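Local coordinates for acylphosphatase (Coxiella burnetii, PDB 3TRG), which catalyses the hydrolysis of acyl phosphates to a carboxylate and inorganic phosphate, at residues 13-18 / 51-56; 17-22 / 78-83; 25-30 / 72-77. All blocks are in the same frame, centred on the assembly; numbering follows the deposited sequence. Where two conformers were deposited one is given.

Contact 1 of 3, residues 13-18 / 51-56; sequences CIHVTV and DVELVA. With EDO (1,2-ethanediol), chain C.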
ATOM      1  N   CYS A  13       2.215  -9.135  -5.599  1.00  8.37           N
ATOM      2  CA  CYS A  13       2.483  -7.727  -5.349  1.00  6.24           C
ATOM      3  C   CYS A  13       1.518  -6.862  -6.146  1.00  6.71           C
ATOM      4  O   CYS A  13       1.084  -7.246  -7.240  1.00  7.20           O
ATOM      5  CB  CYS A  13       3.913  -7.363  -5.761  1.00  7.44           C
ATOM      6  SG  CYS A  13       5.229  -8.132  -4.806  1.00  7.60           S
ATOM      7  N   ILE A  14       1.192  -5.694  -5.599  1.00  6.37           N
ATOM      8  CA  ILE A  14       0.401  -4.704  -6.323  1.00  5.69           C
ATOM      9  C   ILE A  14       1.085  -3.338  -6.273  1.00  8.06           C
ATOM     10  O   ILE A  14       1.891  -3.069  -5.375  1.00  8.13           O
ATOM     11  CB  ILE A  14      -1.042  -4.578  -5.769  1.00  6.16           C
ATOM     12  CG1 ILE A  14      -1.032  -4.033  -4.337  1.00  9.22           C
ATOM     13  CG2 ILE A  14      -1.779  -5.919  -5.859  1.00  7.48           C
ATOM     14  CD1 ILE A  14      -2.414  -3.605  -3.841  1.00 10.35           C
ATOM     15  N   HIS A  15       0.759  -2.492  -7.243  1.00  6.36           N
ATOM     16  CA  HIS A  15       1.191  -1.103  -7.265  1.00  6.21           C
ATOM     17  C   HIS A  15      -0.063  -0.239  -7.180  1.00  8.08           C
ATOM     18  O   HIS A  15      -1.072  -0.545  -7.814  1.00  8.98           O
ATOM     19  CB  HIS A  15       1.959  -0.818  -8.556  1.00  8.88           C
ATOM     20  CG  HIS A  15       2.373   0.612  -8.715  1.00  8.95           C
ATOM     21  ND1 HIS A  15       1.700   1.492  -9.535  1.00 12.34           N
ATOM     22  CD2 HIS A  15       3.394   1.313  -8.166  1.00  7.84           C
ATOM     23  CE1 HIS A  15       2.290   2.675  -9.484  1.00 13.49           C
ATOM     24  NE2 HIS A  15       3.321   2.592  -8.661  1.00  9.91           N
ATOM     25  N   VAL A  16      -0.001   0.827  -6.386  1.00  7.41           N
ATOM     26  CA  VAL A  16      -1.180   1.648  -6.120  1.00  7.23           C
ATOM     27  C   VAL A  16      -0.853   3.129  -6.186  1.00  7.65           C
ATOM     28  O   VAL A  16       0.224   3.552  -5.762  1.00  8.84           O
ATOM     29  CB  VAL A  16      -1.736   1.384  -4.710  1.00  7.13           C
ATOM     30  CG1 VAL A  16      -3.160   1.937  -4.575  1.00  7.53           C
ATOM     31  CG2 VAL A  16      -1.694  -0.110  -4.381  1.00  7.74           C
ATOM     32  N   THR A  17      -1.788   3.908  -6.723  1.00  7.25           N
ATOM     33  CA  THR A  17      -1.793   5.352  -6.509  1.00  6.76           C
ATOM     34  C   THR A  17      -3.093   5.753  -5.821  1.00  8.79           C
ATOM     35  O   THR A  17      -4.165   5.223  -6.126  1.00 11.57           O
ATOM     36  CB  THR A  17      -1.602   6.163  -7.803  1.00  9.95           C
ATOM     37  OG1 THR A  17      -2.568   5.755  -8.776  1.00 13.64           O
ATOM     38  CG2 THR A  17      -0.198   5.956  -8.362  1.00 11.60           C
ATOM     39  N   VAL A  18      -2.980   6.680  -4.877  1.00  7.25           N
ATOM     40  CA  VAL A  18      -4.117   7.131  -4.089  1.00  8.21           C
ATOM     41  C   VAL A  18      -4.220   8.640  -4.225  1.00  8.09           C
ATOM     42  O   VAL A  18      -3.276   9.363  -3.917  1.00  8.01           O
ATOM     43  CB  VAL A  18      -3.951   6.759  -2.605  1.00  7.61           C
ATOM     44  CG1 VAL A  18      -5.167   7.223  -1.795  1.00  8.84           C
ATOM     45  CG2 VAL A  18      -3.755   5.250  -2.452  1.00 10.50           C
ATOM     46  N   ASP A  51      -0.160  12.284  -5.928  1.00 10.48           N
ATOM     47  CA  ASP A  51      -0.799  11.149  -5.270  1.00  9.10           C
ATOM     48  C   ASP A  51       0.123  10.471  -4.275  1.00  9.66           C
ATOM     49  O   ASP A  51       1.334  10.680  -4.296  1.00 11.39           O
ATOM     50  CB  ASP A  51      -1.196  10.095  -6.309  1.00 10.36           C
ATOM     51  CG  ASP A  51      -2.252  10.582  -7.278  1.00 15.11           C
ATOM     52  OD1 ASP A  51      -2.998  11.517  -6.938  1.00 15.55           O
ATOM     53  OD2 ASP A  51      -2.338  10.007  -8.382  1.00 17.60           O
ATOM     54  N   VAL A  52      -0.453   9.637  -3.417  1.00  7.21           N
ATOM     55  CA  VAL A  52       0.346   8.691  -2.653  1.00  8.42           C
ATOM     56  C   VAL A  52       0.621   7.498  -3.563  1.00  9.34           C
ATOM     57  O   VAL A  52      -0.250   7.084  -4.328  1.00  8.68           O
ATOM     58  CB  VAL A  52      -0.380   8.250  -1.365  1.00  7.85           C
ATOM     59  CG1 VAL A  52       0.248   6.995  -0.778  1.00 10.07           C
ATOM     60  CG2 VAL A  52      -0.369   9.382  -0.348  1.00 11.44           C
ATOM     61  N   GLU A  53       1.842   6.974  -3.522  1.00  5.87           N
ATOM     62  CA  GLU A  53       2.196   5.830  -4.348  1.00  8.14           C
ATOM     63  C   GLU A  53       2.772   4.731  -3.469  1.00  7.32           C
ATOM     64  O   GLU A  53       3.560   5.002  -2.568  1.00  7.34           O
ATOM     65  CB  GLU A  53       3.211   6.218  -5.430  1.00  7.59           C
ATOM     66  CG  GLU A  53       3.578   5.059  -6.347  1.00  7.32           C
ATOM     67  CD  GLU A  53       4.769   5.354  -7.241  1.00  8.89           C
ATOM     68  OE1 GLU A  53       5.441   6.386  -7.027  1.00  8.40           O
ATOM     69  OE2 GLU A  53       5.030   4.541  -8.154  1.00  9.46           O
ATOM     70  N   LEU A  54       2.377   3.487  -3.717  1.00  6.23           N
ATOM     71  CA  LEU A  54       2.925   2.384  -2.932  1.00  9.12           C
ATOM     72  C   LEU A  54       3.025   1.091  -3.726  1.00  8.72           C
ATOM     73  O   LEU A  54       2.338   0.905  -4.730  1.00  7.35           O
ATOM     74  CB  LEU A  54       2.097   2.137  -1.659  1.00  6.61           C
ATOM     75  CG  LEU A  54       0.639   1.727  -1.887  1.00  7.66           C
ATOM     76  CD1 LEU A  54       0.299   0.529  -1.017  1.00  8.44           C
ATOM     77  CD2 LEU A  54      -0.288   2.889  -1.582  1.00  8.95           C
ATOM     78  N   VAL A  55       3.917   0.218  -3.271  1.00  5.64           N
ATOM     79  CA  VAL A  55       3.941  -1.174  -3.684  1.00  5.67           C
ATOM     80  C   VAL A  55       3.742  -2.013  -2.428  1.00  6.25           C
ATOM     81  O   VAL A  55       4.356  -1.752  -1.386  1.00  7.92           O
ATOM     82  CB  VAL A  55       5.280  -1.543  -4.348  1.00  5.82           C
ATOM     83  CG1 VAL A  55       5.427  -3.061  -4.458  1.00  7.57           C
ATOM     84  CG2 VAL A  55       5.387  -0.887  -5.730  1.00  6.87           C
ATOM     85  N   ALA A  56       2.857  -3.001  -2.511  1.00  7.02           N
ATOM     86  CA  ALA A  56       2.592  -3.875  -1.376  1.00  8.12           C
ATOM     87  C   ALA A  56       2.650  -5.322  -1.837  1.00  7.78           C
ATOM     88  O   ALA A  56       2.054  -5.676  -2.855  1.00  7.62           O
ATOM     89  CB  ALA A  56       1.239  -3.562  -0.769  1.00  7.49           C
TER
HETATM   90  C1  EDO C  97      -1.766   1.214 -10.835  1.00 24.86           C
HETATM   91  O1  EDO C  97      -0.401   0.905 -11.151  1.00 19.18           O
HETATM   92  C2  EDO C  97      -1.809   2.484  -9.997  1.00 30.06           C
HETATM   93  O2  EDO C  97      -1.363   3.599 -10.771  1.00 29.85           O

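Contact 2 of 3, residues 17-22 / 78-83; sequences TVSGKV and AVSNVN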
ATOM      1  N   THR A  17      -1.788   3.908  -6.723  1.00  7.25           N
ATOM      2  CA  THR A  17      -1.793   5.352  -6.509  1.00  6.76           C
ATOM      3  C   THR A  17      -3.093   5.753  -5.821  1.00  8.79           C
ATOM      4  O   THR A  17      -4.165   5.223  -6.126  1.00 11.57           O
ATOM      5  CB  THR A  17      -1.602   6.163  -7.803  1.00  9.95           C
ATOM      6  OG1 THR A  17      -2.568   5.755  -8.776  1.00 13.64           O
ATOM      7  CG2 THR A  17      -0.198   5.956  -8.362  1.00 11.60           C
ATOM      8  N   VAL A  18      -2.980   6.680  -4.877  1.00  7.25           N
ATOM      9  CA  VAL A  18      -4.117   7.131  -4.089  1.00  8.21           C
ATOM     10  C   VAL A  18      -4.220   8.640  -4.225  1.00  8.09           C
ATOM     11  O   VAL A  18      -3.276   9.363  -3.917  1.00  8.01           O
ATOM     12  CB  VAL A  18      -3.951   6.759  -2.605  1.00  7.61           C
ATOM     13  CG1 VAL A  18      -5.167   7.223  -1.795  1.00  8.84           C
ATOM     14  CG2 VAL A  18      -3.755   5.250  -2.452  1.00 10.50           C
ATOM     15  N   SER A  19      -5.372   9.113  -4.693  0.53  8.71           N
ATOM     16  CA  SER A  19      -5.568  10.539  -4.912  0.53  9.49           C
ATOM     17  C   SER A  19      -6.528  11.143  -3.897  0.53  9.53           C
ATOM     18  O   SER A  19      -7.328  10.435  -3.284  0.53 10.50           O
ATOM     19  CB  SER A  19      -6.089  10.797  -6.328  0.53 10.63           C
ATOM     20  OG  SER A  19      -7.401  10.282  -6.492  0.53 11.67           O
ATOM     21  N   GLY A  20      -6.444  12.460  -3.739  1.00 11.51           N
ATOM     22  CA  GLY A  20      -7.333  13.186  -2.851  1.00 10.88           C
ATOM     23  C   GLY A  20      -6.572  14.113  -1.927  1.00 12.72           C
ATOM     24  O   GLY A  20      -5.482  14.586  -2.254  1.00 14.95           O
ATOM     25  N   LYS A  21      -7.165  14.384  -0.771  1.00 12.72           N
ATOM     26  CA  LYS A  21      -6.481  15.094   0.294  1.00 15.18           C
ATOM     27  C   LYS A  21      -5.611  14.073   1.011  1.00 12.91           C
ATOM     28  O   LYS A  21      -6.083  13.343   1.886  1.00 14.39           O
ATOM     29  CB  LYS A  21      -7.502  15.714   1.252  1.00 21.25           C
ATOM     30  CG  LYS A  21      -6.975  16.006   2.652  1.00 27.92           C
ATOM     31  CD  LYS A  21      -5.861  17.035   2.643  1.00 33.28           C
ATOM     32  CE  LYS A  21      -5.392  17.333   4.061  1.00 35.59           C
ATOM     33  NZ  LYS A  21      -4.301  18.345   4.087  1.00 37.02           N
ATOM     34  N   VAL A  22      -4.345  14.002   0.610  1.00 12.21           N
ATOM     35  CA  VAL A  22      -3.446  12.970   1.119  1.00 11.86           C
ATOM     36  C   VAL A  22      -2.150  13.546   1.682  1.00 11.98           C
ATOM     37  O   VAL A  22      -1.244  12.799   2.046  1.00 13.02           O
ATOM     38  CB  VAL A  22      -3.100  11.924   0.032  1.00 13.02           C
ATOM     39  CG1 VAL A  22      -4.362  11.221  -0.454  1.00 15.26           C
ATOM     40  CG2 VAL A  22      -2.350  12.576  -1.136  1.00 12.77           C
ATOM     41  N   ALA A  78      -8.798  12.544   3.003  1.00 12.72           N
ATOM     42  CA  ALA A  78     -10.013  12.526   2.200  1.00 14.97           C
ATOM     43  C   ALA A  78      -9.698  11.960   0.823  1.00 12.22           C
ATOM     44  O   ALA A  78      -9.418  12.704  -0.121  1.00 11.56           O
ATOM     45  CB  ALA A  78     -10.607  13.917   2.088  1.00 17.52           C
ATOM     46  N   VAL A  79      -9.739  10.634   0.725  1.00 10.06           N
ATOM     47  CA  VAL A  79      -9.336   9.922  -0.482  1.00 10.17           C
ATOM     48  C   VAL A  79     -10.423   9.970  -1.550  1.00 12.00           C
ATOM     49  O   VAL A  79     -11.584   9.663  -1.278  1.00 13.75           O
ATOM     50  CB  VAL A  79      -8.983   8.450  -0.164  1.00  7.98           C
ATOM     51  CG1 VAL A  79      -8.745   7.656  -1.439  1.00  8.76           C
ATOM     52  CG2 VAL A  79      -7.764   8.387   0.756  1.00 10.36           C
ATOM     53  N   SER A  80     -10.039  10.358  -2.762  1.00 11.36           N
ATOM     54  CA  SER A  80     -10.982  10.474  -3.871  1.00 11.54           C
ATOM     55  C   SER A  80     -10.911   9.288  -4.832  1.00 10.85           C
ATOM     56  O   SER A  80     -11.871   9.001  -5.552  1.00 11.78           O
ATOM     57  CB  SER A  80     -10.742  11.776  -4.638  1.00 15.88           C
ATOM     58  OG  SER A  80      -9.444  11.787  -5.215  1.00 16.76           O
ATOM     59  N   ASN A  81      -9.771   8.606  -4.862  1.00  9.65           N
ATOM     60  CA  ASN A  81      -9.628   7.438  -5.717  1.00 11.19           C
ATOM     61  C   ASN A  81      -8.482   6.546  -5.275  1.00 11.98           C
ATOM     62  O   ASN A  81      -7.482   7.023  -4.740  1.00 11.60           O
ATOM     63  CB  ASN A  81      -9.414   7.845  -7.176  1.00 12.63           C
ATOM     64  CG  ASN A  81      -9.522   6.669  -8.127  1.00 16.78           C
ATOM     65  OD1 ASN A  81     -10.468   5.882  -8.059  1.00 17.79           O
ATOM     66  ND2 ASN A  81      -8.543   6.535  -9.016  1.00 20.24           N
ATOM     67  N   VAL A  82      -8.651   5.246  -5.499  1.00 11.32           N
ATOM     68  CA  VAL A  82      -7.594   4.272  -5.289  1.00  9.85           C
ATOM     69  C   VAL A  82      -7.474   3.466  -6.572  1.00 13.14           C
ATOM     70  O   VAL A  82      -8.438   2.834  -7.015  1.00 13.31           O
ATOM     71  CB  VAL A  82      -7.910   3.326  -4.122  1.00  8.99           C
ATOM     72  CG1 VAL A  82      -6.805   2.287  -3.965  1.00  8.62           C
ATOM     73  CG2 VAL A  82      -8.104   4.116  -2.837  1.00  8.83           C
ATOM     74  N   ASN A  83      -6.297   3.510  -7.179  1.00 10.08           N
ATOM     75  CA  ASN A  83      -6.071   2.849  -8.453  1.00 11.01           C
ATOM     76  C   ASN A  83      -4.953   1.845  -8.261  1.00 10.51           C
ATOM     77  O   ASN A  83      -3.826   2.227  -7.975  1.00  9.98           O
ATOM     78  CB  ASN A  83      -5.687   3.889  -9.504  1.00 12.58           C
ATOM     79  CG  ASN A  83      -5.480   3.289 -10.871  1.00 20.25           C
ATOM     80  OD1 ASN A  83      -5.984   2.210 -11.173  1.00 24.33           O
ATOM     81  ND2 ASN A  83      -4.732   3.992 -11.713  1.00 25.84           N
TER
HETATM   82  O   HOH W   1      -5.609   7.380  -7.887  0.88 16.30           O
HETATM   83  O   HOH W   2      -2.718   6.414 -11.374  0.39 17.32           O

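Contact 3 of 3, residues 25-30 / 72-77; sequences VFFRES and EGPPQA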
ATOM      1  N   VAL A  25      -1.267  14.558   6.544  1.00 12.32           N
ATOM      2  CA  VAL A  25      -2.063  13.660   7.377  1.00 11.73           C
ATOM      3  C   VAL A  25      -1.297  12.372   7.681  1.00 10.12           C
ATOM      4  O   VAL A  25      -1.887  11.339   7.998  1.00 11.09           O
ATOM      5  CB  VAL A  25      -3.434  13.327   6.732  1.00 11.32           C
ATOM      6  CG1 VAL A  25      -4.284  14.592   6.603  1.00 14.75           C
ATOM      7  CG2 VAL A  25      -3.254  12.653   5.370  1.00 13.25           C
ATOM      8  N   PHE A  26       0.026  12.444   7.591  1.00  7.44           N
ATOM      9  CA  PHE A  26       0.867  11.296   7.901  1.00  7.38           C
ATOM     10  C   PHE A  26       0.442  10.072   7.090  1.00  8.29           C
ATOM     11  O   PHE A  26       0.415   8.952   7.602  1.00  9.18           O
ATOM     12  CB  PHE A  26       0.814  10.986   9.402  1.00 10.03           C
ATOM     13  CG  PHE A  26       1.373  12.081  10.272  1.00 10.66           C
ATOM     14  CD1 PHE A  26       2.723  12.379  10.250  1.00 12.20           C
ATOM     15  CD2 PHE A  26       0.548  12.801  11.123  1.00 11.45           C
ATOM     16  CE1 PHE A  26       3.243  13.386  11.058  1.00 11.33           C
ATOM     17  CE2 PHE A  26       1.059  13.803  11.929  1.00 12.37           C
ATOM     18  CZ  PHE A  26       2.405  14.095  11.898  1.00 11.46           C
ATOM     19  N   PHE A  27       0.119  10.281   5.819  1.00  8.71           N
ATOM     20  CA  PHE A  27      -0.361   9.173   4.995  1.00  8.51           C
ATOM     21  C   PHE A  27       0.676   8.056   4.816  1.00 10.17           C
ATOM     22  O   PHE A  27       0.343   6.874   4.959  1.00  9.69           O
ATOM     23  CB  PHE A  27      -0.880   9.666   3.640  1.00 10.36           C
ATOM     24  CG  PHE A  27      -1.991   8.822   3.086  1.00 10.42           C
ATOM     25  CD1 PHE A  27      -1.736   7.538   2.640  1.00  9.28           C
ATOM     26  CD2 PHE A  27      -3.291   9.304   3.031  1.00 11.83           C
ATOM     27  CE1 PHE A  27      -2.758   6.742   2.142  1.00 10.97           C
ATOM     28  CE2 PHE A  27      -4.318   8.515   2.535  1.00 11.77           C
ATOM     29  CZ  PHE A  27      -4.052   7.236   2.090  1.00 10.46           C
ATOM     30  N   ARG A  28       1.926   8.425   4.532  1.00 10.27           N
ATOM     31  CA  ARG A  28       3.007   7.448   4.381  1.00 11.87           C
ATOM     32  C   ARG A  28       3.119   6.547   5.600  1.00 10.16           C
ATOM     33  O   ARG A  28       3.125   5.324   5.487  1.00  9.48           O
ATOM     34  CB  ARG A  28       4.356   8.150   4.178  1.00 14.34           C
ATOM     35  CG  ARG A  28       4.585   8.753   2.808  1.00 17.59           C
ATOM     36  CD  ARG A  28       5.979   9.370   2.742  1.00 17.58           C
ATOM     37  NE  ARG A  28       6.326   9.926   4.042  1.00 20.69           N
ATOM     38  CZ  ARG A  28       7.519   9.826   4.616  1.00 23.24           C
ATOM     39  NH1 ARG A  28       8.516   9.212   3.995  1.00 23.34           N
ATOM     40  NH2 ARG A  28       7.712  10.351   5.816  1.00 22.18           N
ATOM     41  N   GLU A  29       3.230   7.159   6.773  1.00  9.00           N
ATOM     42  CA  GLU A  29       3.393   6.394   8.001  1.00 10.03           C
ATOM     43  C   GLU A  29       2.202   5.474   8.256  1.00  9.78           C
ATOM     44  O   GLU A  29       2.374   4.348   8.718  1.00 10.68           O
ATOM     45  CB  GLU A  29       3.640   7.318   9.197  1.00 10.94           C
ATOM     46  CG  GLU A  29       4.959   8.089   9.112  1.00 11.69           C
ATOM     47  CD  GLU A  29       4.845   9.385   8.330  1.00 13.28           C
ATOM     48  OE1 GLU A  29       3.769   9.669   7.762  1.00 10.35           O
ATOM     49  OE2 GLU A  29       5.842  10.138   8.293  1.00 16.76           O
ATOM     50  N   SER A  30       1.001   5.943   7.933  1.00  7.45           N
ATOM     51  CA  SER A  30      -0.212   5.165   8.196  1.00  8.36           C
ATOM     52  C   SER A  30      -0.287   3.933   7.299  1.00  9.65           C
ATOM     53  O   SER A  30      -0.758   2.873   7.719  1.00 10.06           O
ATOM     54  CB  SER A  30      -1.473   6.030   8.044  1.00 11.65           C
ATOM     55  OG  SER A  30      -1.845   6.208   6.688  1.00 14.36           O
ATOM     56  N   GLU A  72     -10.255   4.814   2.890  1.00 10.26           N
ATOM     57  CA  GLU A  72     -10.477   5.544   4.132  1.00 12.37           C
ATOM     58  C   GLU A  72      -9.232   6.332   4.526  1.00 13.18           C
ATOM     59  O   GLU A  72      -9.282   7.549   4.700  1.00 13.54           O
ATOM     60  CB  GLU A  72     -10.874   4.592   5.262  1.00 14.12           C
ATOM     61  CG  GLU A  72     -11.080   5.288   6.602  1.00 19.95           C
ATOM     62  CD  GLU A  72     -11.473   4.328   7.711  1.00 30.30           C
ATOM     63  OE1 GLU A  72     -11.587   3.114   7.440  1.00 34.08           O
ATOM     64  OE2 GLU A  72     -11.665   4.789   8.855  1.00 35.01           O
ATOM     65  N   GLY A  73      -8.112   5.631   4.660  1.00 13.22           N
ATOM     66  CA  GLY A  73      -6.868   6.269   5.042  1.00 13.38           C
ATOM     67  C   GLY A  73      -6.888   6.656   6.505  1.00 11.95           C
ATOM     68  O   GLY A  73      -7.820   6.302   7.233  1.00 14.46           O
ATOM     69  N   PRO A  74      -5.854   7.383   6.947  1.00 10.14           N
ATOM     70  CA  PRO A  74      -5.727   7.833   8.336  1.00 12.49           C
ATOM     71  C   PRO A  74      -6.705   8.966   8.628  1.00 11.96           C
ATOM     72  O   PRO A  74      -7.314   9.495   7.698  1.00 12.61           O
ATOM     73  CB  PRO A  74      -4.284   8.340   8.398  1.00 15.14           C
ATOM     74  CG  PRO A  74      -3.999   8.804   7.022  1.00 11.94           C
ATOM     75  CD  PRO A  74      -4.728   7.838   6.113  1.00 10.05           C
ATOM     76  N   PRO A  75      -6.856   9.338   9.908  1.00 10.47           N
ATOM     77  CA  PRO A  75      -7.773  10.431  10.242  1.00 13.70           C
ATOM     78  C   PRO A  75      -7.434  11.708   9.475  1.00 15.06           C
ATOM     79  O   PRO A  75      -6.262  12.061   9.341  1.00 13.14           O
ATOM     80  CB  PRO A  75      -7.541  10.634  11.743  1.00 13.48           C
ATOM     81  CG  PRO A  75      -7.058   9.306  12.226  1.00 12.52           C
ATOM     82  CD  PRO A  75      -6.221   8.765  11.109  1.00 12.13           C
ATOM     83  N   GLN A  76      -8.467  12.375   8.970  1.00 16.18           N
ATOM     84  CA  GLN A  76      -8.335  13.644   8.251  1.00 17.02           C
ATOM     85  C   GLN A  76      -7.975  13.487   6.771  1.00 17.38           C
ATOM     86  O   GLN A  76      -8.032  14.455   6.010  1.00 18.74           O
ATOM     87  CB  GLN A  76      -7.378  14.609   8.964  1.00 19.25           C
ATOM     88  CG  GLN A  76      -7.847  15.018  10.367  1.00 19.39           C
ATOM     89  CD  GLN A  76      -7.036  16.159  10.956  1.00 26.26           C
ATOM     90  OE1 GLN A  76      -6.621  17.075  10.244  1.00 27.89           O
ATOM     91  NE2 GLN A  76      -6.801  16.105  12.264  1.00 25.05           N
ATOM     92  N   ALA A  77      -7.615  12.276   6.354  1.00 15.98           N
ATOM     93  CA  ALA A  77      -7.423  12.014   4.930  1.00 14.54           C
ATOM     94  C   ALA A  77      -8.773  12.029   4.225  1.00 15.81           C
ATOM     95  O   ALA A  77      -9.775  11.584   4.782  1.00 18.75           O
ATOM     96  CB  ALA A  77      -6.735  10.673   4.710  1.00 12.61           C
TER
HETATM   97  O   HOH W   3      -3.735  11.184  10.014  0.82  8.86           O

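Contact 1 of 3, residues 13-18 / 51-56
His15 NE2 donates to Glu53 OE2 over 2.6 Å, a nearly straight bond (176°) that lies in the imidazole plane and uses the carboxylate's anti lone pair. Ring and carboxylate planes stand at 90°. On the other nitrogen, His15 ND1 donates to O1 of an ethanediol 2.7 Å away, probably from the crystallisation liquor and also bonded by Glu85; in this crystal both ring nitrogens are engaged, which restrains the imidazole's rotation, and the nearby carboxylate probably favours its protonated form. Val55 CG2 meets the ring edge at His15 CD2, 3.8 Å off. Glu53 faces Thr17 in the register and reaches back diagonally to His15, two residues earlier on strand 13-18, because its CG is anti to the backbone N (chi1 -178°) and the chain stays extended. Beneath, six backbone bonds join the strands through the hydrogen-bonded pairs Ile14-Ala56, Val16-Leu54 and Val18-Val52. Their side chains form the apolar face: Val16 CB lies 3.7 Å from Leu54 CG, the two side by side. Beta-branched Ile14, Val16, Val18 and Val52 suit the extended backbone; Ile14, Leu54 and the small Ala56 pack beneath helix 60-69. This is the antiparallel pairing of central strands in the acylphosphatase alpha/beta sandwich.

Contact 2 of 3, residues 17-22 / 78-83
Ser19 O receives two backbone N-H groups from the opposing strand: Ser80 N at 2.8 Å, and Asn81 N at 3.4 Å, a weak bond. Ser19 N returns a bond to Asn81 O. In the conformer given, the serine hydroxyls also meet, Ser19 OG lying 2.8 Å from Ser80 OG, and either could be the donor; the contact is less certain because Ser19 has a second conformer.

Beyond this pairing, with Ser80 and Asn81 facing the one Ser19, the register is shifted by one, and Gly20 comes opposite Val79. Its backbone angles (phi 131°, psi -153°) call for glycine: a CB would collide with Ala78 O and with the carbonyl before it. The strands are then closed by reciprocal bonds between Lys21 and Ala78, with Lys21 CB against Ala78 CB, 3.7 Å apart. The lysine chain then leads away from strand 78-83, and its NZ is hydrogen-bonded to Gln23 O.

At the other end Asn83 N donates to Thr17 O. One water hydrogen-bonds to Thr17 OG1 (2.7 Å) and accepts from Asn83 ND2, so the polar face at this margin is tied together through solvent. On the reverse, apolar face, Val18 CG1 meets Val79 CG1 at 3.6 Å, the two side chains crossing at about a right angle. Phe27 of helix 27-37 packs against both valines, and Val82 rests on Leu70 and Trp71; beta-branched residues serve here as short, rigid fillers beneath an extended backbone. Ser80 and Asn81 set against Ser19 make a classic beta bulge between strand 11-19 and the outermost strand 78-87, next to the corner that the chain turns at Gly20.

Contact 3 of 3, residues 25-30 / 72-77
Val25 sets its side chain against the loop 72-77, whose residues Pro74 to Ala77 form a type II beta turn. One methyl, CG1, lies 3.9 Å from Gln76 CB, and the other, CG2, is 4.1 Å from Ala77 CB; a compact branched residue can thus touch two successive residues of the turn. Its carbonyl is bridged to the turn by a water that donates to Val25 O (2.7 Å) and to Pro75 O. The turn itself is closed by Ala77 N bonding to Pro74 O, and Gln76 occupies its third position with positive phi.

Phe26 takes the N-cap position, and its backbone O accepts from Ser30 N in the first turn of helix 27-37. Phe27 then turns its ring inward, and Pro74 CD stands over one face in a CH-pi contact, 3.9 Å from the ring centroid and 23° off the normal. A flat aromatic suits this place because the proline can press on its face while Ala77 CB approaches CE2 obliquely. Gly73 also belongs here: its phi is positive, and a CB would run into Phe27 CE2.

Arg28, the predicted catalytic arginine, leads from the helix toward a salt bridge with the C-terminal carboxylate of Arg98. One turn beyond Phe26, Ser30 packs against the same proline. Its hydroxyl turns back along the helix at chi1 79°, donating to Phe27 O over 2.9 Å while OG touches Pro74 CD at 3.4 Å.

How the contacts relate
Contacts 1 and 2 join strand 11-19 to its two neighbours and share Thr17 and Val18; their centres are 11 Å apart. Val16 CG1 and Val82 CG1, 3.7 Å apart, continue the apolar face from one to the other. Contact 3 is nested inside the chain loop closed by contact 2 and meets both: Phe27 CD1 lies 3.8 Å from Val52 CG2 of contact 1, and Phe27 CE2 lies 3.9 Å from Val79 CG2 of contact 2. This phenylalanine thereby joins helix 27-37 to the sheet beside the predicted active site. Contact 3 holds Arg28, while the side chains of Val52 and Phe27 come within about 3 and 4 Å of the side chain of Asn46, the other predicted active-site residue.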